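Local atomic coordinates of uncharacterized protein (Pseudomonas aeruginosa, PDB entry 5BR9), a protein that probably takes part in forming the threonylcarbamoyladenosine modification of tRNA, as a TsaB-type member of the KAE1/TsaD family. Residues A[163-176]-A[182-194]. Sequence-based numbering, arbitrary orientation. Where two conformers were deposited one is given.
Sequences AAAADWFGAGTGWG and PQRPVALDASLLP
P185 packs against two tryptophans, W168 and W175, which meet it from directions roughly perpendicular to each other. Its CB sits over the face of the W168 six-membered ring, 3.7 Å from the centroid and 7° off the normal, a CH-pi contact in which the two side chains cross at about a right angle. The W175 and P185 side chains approach each other from opposite directions, and W175 CZ3 lies 3.5 Å from P185 CD. With chi1 at 65°, W168 CG lies between its backbone N and carbonyl carbon, and the indole NE1 donates in the ring plane to A163 O (2.9 Å). W175 NE1 is hydrogen-bonded to A121 O of strand 119-125, which pairs with 168-171 on the side away from 187-189. G170 CA lies over one face of the W175 indole, 3.3 Å from the ring plane and offset toward the rim. Strands 168-171 and 187-189 run parallel here, at the 187-189 edge of the second five-stranded mixed sheet, whose 3-2-1-4-5 order is that of the ASKHA (actin-like ATPase) fold. G170 N donates to A187 O, and D189 N answers G170 O at 2.8 Å. F169 CG is anti to the backbone N (chi1 -180°), which lays one ring face against L188 CA.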
ATOM      1  N   ALA A 163     -29.330   2.858 -27.053  1.00 37.37           N
ATOM      2  CA  ALA A 163     -28.080   3.540 -27.392  1.00 40.56           C
ATOM      3  C   ALA A 163     -28.334   4.817 -28.171  1.00 46.90           C
ATOM      4  O   ALA A 163     -27.638   5.820 -27.986  1.00 48.98           O
ATOM      5  CB  ALA A 163     -27.154   2.616 -28.183  1.00 37.38           C
ATOM      6  N   ALA A 164     -29.341   4.780 -29.035  1.00 33.89           N
ATOM      7  CA  ALA A 164     -29.691   5.931 -29.856  1.00 43.93           C
ATOM      8  C   ALA A 164     -30.206   7.110 -29.028  1.00 50.05           C
ATOM      9  O   ALA A 164     -30.328   8.207 -29.548  1.00 52.29           O
ATOM     10  CB  ALA A 164     -30.728   5.533 -30.905  1.00 38.81           C
ATOM     11  N   ALA A 165     -30.511   6.896 -27.752  1.00 52.21           N
ATOM     12  CA  ALA A 165     -30.953   7.999 -26.896  1.00 58.52           C
ATOM     13  C   ALA A 165     -29.807   8.995 -26.684  1.00 53.91           C
ATOM     14  O   ALA A 165     -28.672   8.610 -26.471  1.00 54.37           O
ATOM     15  CB  ALA A 165     -31.470   7.481 -25.563  1.00 60.07           C
ATOM     16  N   ALA A 166     -30.121  10.279 -26.746  1.00 53.92           N
ATOM     17  CA  ALA A 166     -29.102  11.315 -26.774  1.00 51.13           C
ATOM     18  C   ALA A 166     -28.806  11.904 -25.387  1.00 52.80           C
ATOM     19  O   ALA A 166     -28.190  12.968 -25.277  1.00 51.61           O
ATOM     20  CB  ALA A 166     -29.535  12.422 -27.740  1.00 47.96           C
ATOM     21  N   ASP A 167     -29.235  11.220 -24.330  1.00 50.46           N
ATOM     22  CA  ASP A 167     -29.104  11.781 -22.986  1.00 61.79           C
ATOM     23  C   ASP A 167     -27.940  11.173 -22.182  1.00 58.00           C
ATOM     24  O   ASP A 167     -27.481  11.759 -21.196  1.00 64.04           O
ATOM     25  CB  ASP A 167     -30.408  11.600 -22.214  1.00 65.69           C
ATOM     26  CG  ASP A 167     -30.738  10.142 -21.990  1.00 67.72           C
ATOM     27  OD1 ASP A 167     -30.830   9.400 -22.990  1.00 62.98           O
ATOM     28  OD2 ASP A 167     -30.876   9.737 -20.816  1.00 69.75           O
ATOM     29  N   TRP A 168     -27.455  10.010 -22.594  1.00 29.63           N
ATOM     30  CA  TRP A 168     -26.341   9.412 -21.860  1.00 30.29           C
ATOM     31  C   TRP A 168     -24.970   9.974 -22.295  1.00 32.07           C
ATOM     32  O   TRP A 168     -24.776  10.408 -23.432  1.00 28.73           O
ATOM     33  CB  TRP A 168     -26.371   7.886 -21.988  1.00 24.90           C
ATOM     34  CG  TRP A 168     -26.167   7.350 -23.351  1.00 25.25           C
ATOM     35  CD1 TRP A 168     -27.078   7.319 -24.366  1.00 33.22           C
ATOM     36  CD2 TRP A 168     -24.982   6.721 -23.854  1.00 25.68           C
ATOM     37  NE1 TRP A 168     -26.529   6.722 -25.478  1.00 29.71           N
ATOM     38  CE2 TRP A 168     -25.244   6.341 -25.189  1.00 24.81           C
ATOM     39  CE3 TRP A 168     -23.725   6.445 -23.310  1.00 24.45           C
ATOM     40  CZ2 TRP A 168     -24.296   5.701 -25.984  1.00 25.86           C
ATOM     41  CZ3 TRP A 168     -22.780   5.805 -24.105  1.00 29.81           C
ATOM     42  CH2 TRP A 168     -23.072   5.437 -25.424  1.00 30.93           C
ATOM     43  N   PHE A 169     -24.031   9.959 -21.357  1.00 28.45           N
ATOM     44  CA  PHE A 169     -22.762  10.672 -21.470  1.00 25.98           C
ATOM     45  C   PHE A 169     -21.608   9.695 -21.269  1.00 24.86           C
ATOM     46  O   PHE A 169     -21.689   8.793 -20.432  1.00 35.89           O
ATOM     47  CB  PHE A 169     -22.743  11.812 -20.425  1.00 29.89           C
ATOM     48  CG  PHE A 169     -21.483  12.669 -20.411  1.00 31.14           C
ATOM     49  CD1 PHE A 169     -21.369  13.776 -21.241  1.00 30.42           C
ATOM     50  CD2 PHE A 169     -20.456  12.408 -19.508  1.00 24.90           C
ATOM     51  CE1 PHE A 169     -20.234  14.580 -21.211  1.00 30.70           C
ATOM     52  CE2 PHE A 169     -19.322  13.215 -19.461  1.00 29.39           C
ATOM     53  CZ  PHE A 169     -19.206  14.304 -20.319  1.00 27.56           C
ATOM     54  N   GLY A 170     -20.527   9.890 -22.009  1.00 23.79           N
ATOM     55  CA  GLY A 170     -19.340   9.060 -21.843  1.00 20.36           C
ATOM     56  C   GLY A 170     -18.267   9.769 -21.018  1.00 23.41           C
ATOM     57  O   GLY A 170     -17.824  10.888 -21.324  1.00 24.38           O
ATOM     58  N   ALA A 171     -17.850   9.114 -19.948  1.00 21.20           N
ATOM     59  CA  ALA A 171     -16.869   9.692 -19.046  1.00 21.42           C
ATOM     60  C   ALA A 171     -15.678   8.773 -18.857  1.00 26.20           C
ATOM     61  O   ALA A 171     -15.841   7.577 -18.636  1.00 27.90           O
ATOM     62  CB  ALA A 171     -17.495   9.989 -17.705  1.00 22.41           C
ATOM     63  N   GLY A 172     -14.483   9.351 -18.929  1.00 21.16           N
ATOM     64  CA  GLY A 172     -13.263   8.645 -18.573  1.00 19.33           C
ATOM     65  C   GLY A 172     -12.292   8.383 -19.708  1.00 24.04           C
ATOM     66  O   GLY A 172     -12.661   8.426 -20.896  1.00 20.48           O
ATOM     67  N   THR A 173     -11.052   8.076 -19.329  1.00 20.08           N
ATOM     68  CA  THR A 173      -9.961   7.912 -20.292  1.00 23.05           C
ATOM     69  C   THR A 173     -10.165   6.731 -21.236  1.00 26.58           C
ATOM     70  O   THR A 173      -9.509   6.643 -22.277  1.00 26.52           O
ATOM     71  CB  THR A 173      -8.617   7.702 -19.578  1.00 26.18           C
ATOM     72  OG1 THR A 173      -8.691   6.510 -18.783  1.00 24.69           O
ATOM     73  CG2 THR A 173      -8.273   8.907 -18.670  1.00 25.50           C
ATOM     74  N   GLY A 174     -11.059   5.818 -20.863  1.00 27.36           N
ATOM     75  CA  GLY A 174     -11.412   4.693 -21.719  1.00 24.98           C
ATOM     76  C   GLY A 174     -12.040   5.142 -23.033  1.00 26.04           C
ATOM     77  O   GLY A 174     -12.039   4.412 -24.022  1.00 25.78           O
ATOM     78  N   TRP A 175     -12.578   6.355 -23.041  1.00 23.87           N
ATOM     79  CA  TRP A 175     -13.238   6.878 -24.218  1.00 26.87           C
ATOM     80  C   TRP A 175     -12.250   7.300 -25.294  1.00 27.59           C
ATOM     81  O   TRP A 175     -12.666   7.658 -26.397  1.00 22.73           O
ATOM     82  CB  TRP A 175     -14.182   8.020 -23.823  1.00 21.64           C
ATOM     83  CG  TRP A 175     -15.408   7.425 -23.176  1.00 26.69           C
ATOM     84  CD1 TRP A 175     -15.647   7.277 -21.835  1.00 32.36           C
ATOM     85  CD2 TRP A 175     -16.521   6.824 -23.849  1.00 27.56           C
ATOM     86  NE1 TRP A 175     -16.849   6.640 -21.634  1.00 26.34           N
ATOM     87  CE2 TRP A 175     -17.404   6.346 -22.856  1.00 30.98           C
ATOM     88  CE3 TRP A 175     -16.858   6.641 -25.197  1.00 25.67           C
ATOM     89  CZ2 TRP A 175     -18.605   5.708 -23.168  1.00 27.85           C
ATOM     90  CZ3 TRP A 175     -18.065   6.014 -25.507  1.00 26.01           C
ATOM     91  CH2 TRP A 175     -18.917   5.550 -24.494  1.00 25.56           C
ATOM     92  N   GLY A 176     -10.948   7.185 -25.000  1.00 23.43           N
ATOM     93  CA  GLY A 176      -9.933   7.289 -26.037  1.00 20.14           C
ATOM     94  C   GLY A 176     -10.149   6.228 -27.109  1.00 28.74           C
ATOM     95  O   GLY A 176      -9.757   6.408 -28.254  1.00 26.57           O
ATOM     96  N   PRO A 182     -19.021  -0.183 -30.311  1.00 29.71           N
ATOM     97  CA  PRO A 182     -20.188  -0.390 -31.187  1.00 32.00           C
ATOM     98  C   PRO A 182     -21.247   0.714 -31.107  1.00 35.03           C
ATOM     99  O   PRO A 182     -22.171   0.704 -31.910  1.00 32.50           O
ATOM    100  CB  PRO A 182     -20.769  -1.718 -30.691  1.00 25.67           C
ATOM    101  CG  PRO A 182     -20.356  -1.786 -29.265  1.00 32.69           C
ATOM    102  CD  PRO A 182     -19.014  -1.115 -29.169  1.00 28.83           C
ATOM    103  N   GLN A 183     -21.133   1.623 -30.140  1.00 34.87           N
ATOM    104  CA  GLN A 183     -21.963   2.824 -30.120  1.00 35.55           C
ATOM    105  C   GLN A 183     -21.189   3.950 -29.451  1.00 41.34           C
ATOM    106  O   GLN A 183     -20.160   3.704 -28.819  1.00 39.48           O
ATOM    107  CB  GLN A 183     -23.297   2.578 -29.390  1.00 34.10           C
ATOM    108  CG  GLN A 183     -23.161   2.296 -27.901  1.00 28.70           C
ATOM    109  CD  GLN A 183     -22.756   0.865 -27.588  1.00 30.57           C
ATOM    110  OE1 GLN A 183     -23.351  -0.078 -28.104  1.00 33.25           O
ATOM    111  NE2 GLN A 183     -21.750   0.697 -26.725  1.00 28.94           N
ATOM    112  N   ARG A 184     -21.658   5.184 -29.613  1.00 37.47           N
ATOM    113  CA  ARG A 184     -21.062   6.309 -28.906  0.55 34.74           C
ATOM    114  C   ARG A 184     -22.125   7.342 -28.543  1.00 34.70           C
ATOM    115  O   ARG A 184     -23.124   7.487 -29.247  1.00 34.81           O
ATOM    116  CB  ARG A 184     -19.948   6.951 -29.738  0.55 34.26           C
ATOM    117  CG  ARG A 184     -20.382   7.638 -31.020  0.55 33.83           C
ATOM    118  CD  ARG A 184     -19.455   8.825 -31.297  0.55 38.10           C
ATOM    119  NE  ARG A 184     -19.641   9.889 -30.312  0.55 35.71           N
ATOM    120  CZ  ARG A 184     -18.756  10.847 -30.060  0.55 32.94           C
ATOM    121  NH1 ARG A 184     -17.601  10.878 -30.709  0.55 32.84           N
ATOM    122  NH2 ARG A 184     -19.024  11.770 -29.146  0.55 32.02           N
ATOM    123  N   PRO A 185     -21.922   8.050 -27.424  1.00 28.95           N
ATOM    124  CA  PRO A 185     -22.879   9.073 -26.993  1.00 30.54           C
ATOM    125  C   PRO A 185     -22.766  10.353 -27.811  1.00 31.65           C
ATOM    126  O   PRO A 185     -21.785  10.539 -28.535  1.00 32.68           O
ATOM    127  CB  PRO A 185     -22.466   9.344 -25.539  1.00 29.48           C
ATOM    128  CG  PRO A 185     -20.977   9.129 -25.559  1.00 23.91           C
ATOM    129  CD  PRO A 185     -20.771   7.959 -26.507  1.00 27.03           C
ATOM    130  N   VAL A 186     -23.751  11.231 -27.680  1.00 33.59           N
ATOM    131  CA  VAL A 186     -23.678  12.536 -28.323  1.00 33.95           C
ATOM    132  C   VAL A 186     -22.470  13.296 -27.778  1.00 41.58           C
ATOM    133  O   VAL A 186     -21.735  13.921 -28.532  1.00 51.90           O
ATOM    134  CB  VAL A 186     -24.980  13.339 -28.113  1.00 34.87           C
ATOM    135  CG1 VAL A 186     -24.811  14.756 -28.619  1.00 34.95           C
ATOM    136  CG2 VAL A 186     -26.134  12.674 -28.858  1.00 33.52           C
ATOM    137  N   ALA A 187     -22.245  13.207 -26.472  1.00 35.01           N
ATOM    138  CA  ALA A 187     -21.152  13.929 -25.845  1.00 35.64           C
ATOM    139  C   ALA A 187     -20.322  13.076 -24.883  1.00 35.09           C
ATOM    140  O   ALA A 187     -20.843  12.202 -24.190  1.00 34.87           O
ATOM    141  CB  ALA A 187     -21.704  15.140 -25.117  1.00 33.40           C
ATOM    142  N   LEU A 188     -19.026  13.350 -24.825  1.00 37.99           N
ATOM    143  CA  LEU A 188     -18.148  12.638 -23.906  1.00 33.34           C
ATOM    144  C   LEU A 188     -16.995  13.512 -23.386  1.00 29.93           C
ATOM    145  O   LEU A 188     -16.725  14.590 -23.906  1.00 33.29           O
ATOM    146  CB  LEU A 188     -17.597  11.370 -24.585  1.00 27.89           C
ATOM    147  CG  LEU A 188     -16.924  11.443 -25.957  1.00 30.95           C
ATOM    148  CD1 LEU A 188     -15.518  11.996 -25.868  1.00 30.82           C
ATOM    149  CD2 LEU A 188     -16.892  10.069 -26.596  1.00 32.64           C
ATOM    150  N   ASP A 189     -16.324  13.032 -22.347  1.00 24.22           N
ATOM    151  CA  ASP A 189     -15.130  13.675 -21.845  1.00 24.52           C
ATOM    152  C   ASP A 189     -14.103  12.581 -21.561  1.00 24.75           C
ATOM    153  O   ASP A 189     -14.161  11.928 -20.522  1.00 25.34           O
ATOM    154  CB  ASP A 189     -15.414  14.487 -20.567  1.00 30.53           C
ATOM    155  CG  ASP A 189     -14.189  15.282 -20.074  1.00 38.01           C
ATOM    156  OD1 ASP A 189     -13.064  15.106 -20.612  1.00 33.47           O
ATOM    157  OD2 ASP A 189     -14.347  16.079 -19.119  1.00 45.39           O
ATOM    158  N   ALA A 190     -13.157  12.398 -22.472  1.00 22.95           N
ATOM    159  CA  ALA A 190     -12.183  11.333 -22.326  1.00 29.90           C
ATOM    160  C   ALA A 190     -11.040  11.711 -21.356  1.00 28.48           C
ATOM    161  O   ALA A 190     -10.151  10.909 -21.086  1.00 33.32           O
ATOM    162  CB  ALA A 190     -11.627  10.967 -23.692  1.00 20.22           C
ATOM    163  N   SER A 191     -11.053  12.923 -20.826  1.00 26.60           N
ATOM    164  CA  SER A 191      -9.989  13.301 -19.898  1.00 33.59           C
ATOM    165  C   SER A 191     -10.476  13.413 -18.441  1.00 33.61           C
ATOM    166  O   SER A 191      -9.695  13.711 -17.535  1.00 37.07           O
ATOM    167  CB  SER A 191      -9.336  14.605 -20.342  1.00 34.61           C
ATOM    168  OG  SER A 191     -10.151  15.696 -19.974  1.00 46.45           O
ATOM    169  N   LEU A 192     -11.758  13.161 -18.212  1.00 32.12           N
ATOM    170  CA  LEU A 192     -12.302  13.224 -16.847  1.00 28.83           C
ATOM    171  C   LEU A 192     -11.750  12.140 -15.923  1.00 26.50           C
ATOM    172  O   LEU A 192     -11.703  10.951 -16.278  1.00 27.07           O
ATOM    173  CB  LEU A 192     -13.830  13.126 -16.868  1.00 31.06           C
ATOM    174  CG  LEU A 192     -14.485  13.629 -15.580  1.00 31.98           C
ATOM    175  CD1 LEU A 192     -14.387  15.175 -15.473  1.00 20.62           C
ATOM    176  CD2 LEU A 192     -15.923  13.129 -15.485  1.00 24.72           C
ATOM    177  N   LEU A 193     -11.369  12.566 -14.724  1.00 23.02           N
ATOM    178  CA  LEU A 193     -10.739  11.719 -13.724  1.00 24.53           C
ATOM    179  C   LEU A 193     -11.605  11.674 -12.449  1.00 25.72           C
ATOM    180  O   LEU A 193     -12.486  12.505 -12.280  1.00 23.38           O
ATOM    181  CB  LEU A 193      -9.327  12.248 -13.410  1.00 26.30           C
ATOM    182  CG  LEU A 193      -8.317  12.283 -14.569  1.00 25.64           C
ATOM    183  CD1 LEU A 193      -6.956  12.800 -14.103  1.00 20.83           C
ATOM    184  CD2 LEU A 193      -8.166  10.885 -15.204  1.00 23.01           C
ATOM    185  N   PRO A 194     -11.391  10.666 -11.581  1.00 27.08           N
ATOM    186  CA  PRO A 194     -12.068  10.597 -10.284  1.00 29.89           C
ATOM    187  C   PRO A 194     -11.746  11.798  -9.401  1.00 28.59           C
ATOM    188  O   PRO A 194     -10.669  12.343  -9.504  1.00 35.25           O
ATOM    189  CB  PRO A 194     -11.513   9.312  -9.666  1.00 29.69           C
ATOM    190  CG  PRO A 194     -11.127   8.488 -10.817  1.00 29.57           C
ATOM    191  CD  PRO A 194     -10.601   9.447 -11.841  1.00 26.71           C
TER
HETATM  192  O   HOH W   1     -25.987  10.232 -25.839  1.00 30.62           O
HETATM  193  O   HOH W   2     -24.788  12.713 -24.418  1.00 39.98           O
HETATM  194  O   HOH W   3     -10.924   8.245 -16.287  1.00 31.92           O